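PDB 3NIV: glutathione S-transferase from Legionella pneumophila subsp. pneumophila str. Philadelphia 1, which probably acts as a zeta-class, glutathione-dependent enzyme with maleylacetoacetate isomerase and glutathione transferase activity. Local coordinates for residues 111-114 against 115-119. Numbering follows the deposited sequence.
Sequences NNLR and VLNRL
The carboxamide of Asn117 turns one face toward Leu113, a helical turn earlier. Leu113 O sits over that face, 3.5 Å from Asn117 CG. Leu113 CG and CD1 lie on the same side, above the outer part of the amide, with Leu113 CG 3.9 Å from Asn117 ND2. Asn117 has CG beside its backbone N (chi1 -81°), which swings the amide back over Leu113 O. Leu113 extends with CG anti to its own N (chi1 -178°), and this brings its CG and CD1 above the amide.

Asn112 is the N-cap of helix 113-123. Its carbonyl oxygen takes two N-H groups: Val115 N at 2.8 Å, bent and above the carbonyl plane, and Leu116 N at 3.1 Å, straighter and close to the C=O axis. The regular i to i+4 hydrogen bonds then follow, Asn117 N to Leu113 O (2.9 Å) and Arg118 N to Arg114 O (3.2 Å). This is the first part of a short helix in the all-helical C-terminal domain of the glutathione transferase fold, beside helix 127-149 and at the dimer interface.

Leu116 bends back across the start of the helix, with CG 3.4 Å from Asn112 O and also against Asn111 O. Val115 CG2 rests against the aliphatic base of Arg114, 3.8 Å from its CG. Val115 also packs on Leu110 of the second subunit, and Arg114 on Thr140 of that subunit. Asn111 is buried against Trp133, Trp137 and Leu138. Arg118 leads away from the turn, and its NE hydrogen-bonds to Gln122 OE1.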
# COMPACT_ATOMS: atom_id res chain seq x y z
N ASN A 111 10.78 -3.95 5.70
CA ASN A 111 11.35 -4.17 7.03
C ASN A 111 10.53 -5.11 7.92
O ASN A 111 10.84 -5.32 9.09
CB ASN A 111 11.54 -2.84 7.76
CG ASN A 111 12.67 -2.02 7.18
OD1 ASN A 111 13.60 -2.54 6.55
ND2 ASN A 111 12.60 -0.72 7.38
N ASN A 112 9.47 -5.66 7.35
CA ASN A 112 8.64 -6.60 8.06
C ASN A 112 9.49 -7.76 8.56
O ASN A 112 10.49 -8.11 7.93
CB ASN A 112 7.52 -7.12 7.16
CG ASN A 112 6.55 -8.02 7.89
OD1 ASN A 112 5.40 -7.65 8.13
ND2 ASN A 112 7.01 -9.21 8.26
N LEU A 113 9.10 -8.34 9.69
CA LEU A 113 9.86 -9.41 10.31
C LEU A 113 10.15 -10.50 9.29
O LEU A 113 11.26 -11.03 9.24
CB LEU A 113 9.10 -9.99 11.50
CG LEU A 113 9.80 -11.10 12.29
CD1 LEU A 113 11.26 -10.75 12.57
CD2 LEU A 113 9.07 -11.43 13.60
N ARG A 114 9.15 -10.79 8.47
CA ARG A 114 9.21 -11.83 7.45
C ARG A 114 10.33 -11.55 6.47
O ARG A 114 10.96 -12.47 5.96
CB ARG A 114 7.86 -11.93 6.71
CG ARG A 114 7.78 -11.06 5.45
CD ARG A 114 6.40 -10.40 5.17
NE ARG A 114 5.49 -11.25 4.42
CZ ARG A 114 4.99 -10.98 3.21
NH1 ARG A 114 5.30 -9.87 2.55
NH2 ARG A 114 4.16 -11.85 2.65
N VAL A 115 10.58 -10.27 6.19
CA VAL A 115 11.64 -9.93 5.25
C VAL A 115 13.02 -10.05 5.91
O VAL A 115 13.97 -10.53 5.30
CB VAL A 115 11.44 -8.54 4.65
CG1 VAL A 115 12.51 -8.27 3.62
CG2 VAL A 115 10.08 -8.46 4.00
N LEU A 116 13.11 -9.62 7.16
CA LEU A 116 14.36 -9.71 7.86
C LEU A 116 14.76 -11.17 7.98
O LEU A 116 15.93 -11.51 7.88
CB LEU A 116 14.24 -9.05 9.23
CG LEU A 116 13.64 -7.64 9.19
CD1 LEU A 116 13.76 -7.00 10.56
CD2 LEU A 116 14.32 -6.78 8.13
N ASN A 117 13.77 -12.03 8.19
CA ASN A 117 14.04 -13.46 8.33
C ASN A 117 14.46 -14.12 7.03
O ASN A 117 15.28 -15.04 7.02
CB ASN A 117 12.82 -14.18 8.90
CG ASN A 117 12.73 -14.04 10.39
OD1 ASN A 117 13.70 -13.65 11.04
ND2 ASN A 117 11.57 -14.35 10.96
N ARG A 118 13.92 -13.64 5.92
CA ARG A 118 14.35 -14.13 4.62
C ARG A 118 15.81 -13.76 4.37
O ARG A 118 16.55 -14.52 3.75
CB ARG A 118 13.48 -13.56 3.50
CG ARG A 118 13.80 -14.14 2.14
CD ARG A 118 13.09 -15.47 1.90
NE ARG A 118 13.49 -16.05 0.62
CZ ARG A 118 13.16 -17.27 0.21
NH1 ARG A 118 12.41 -18.05 0.96
NH2 ARG A 118 13.60 -17.70 -0.97
N LEU A 119 16.22 -12.59 4.84
CA LEU A 119 17.61 -12.17 4.68
C LEU A 119 18.51 -13.10 5.47
O LEU A 119 19.59 -13.47 5.03
CB LEU A 119 17.81 -10.75 5.17
CG LEU A 119 17.06 -9.74 4.31
CD1 LEU A 119 17.31 -8.34 4.85
CD2 LEU A 119 17.50 -9.85 2.85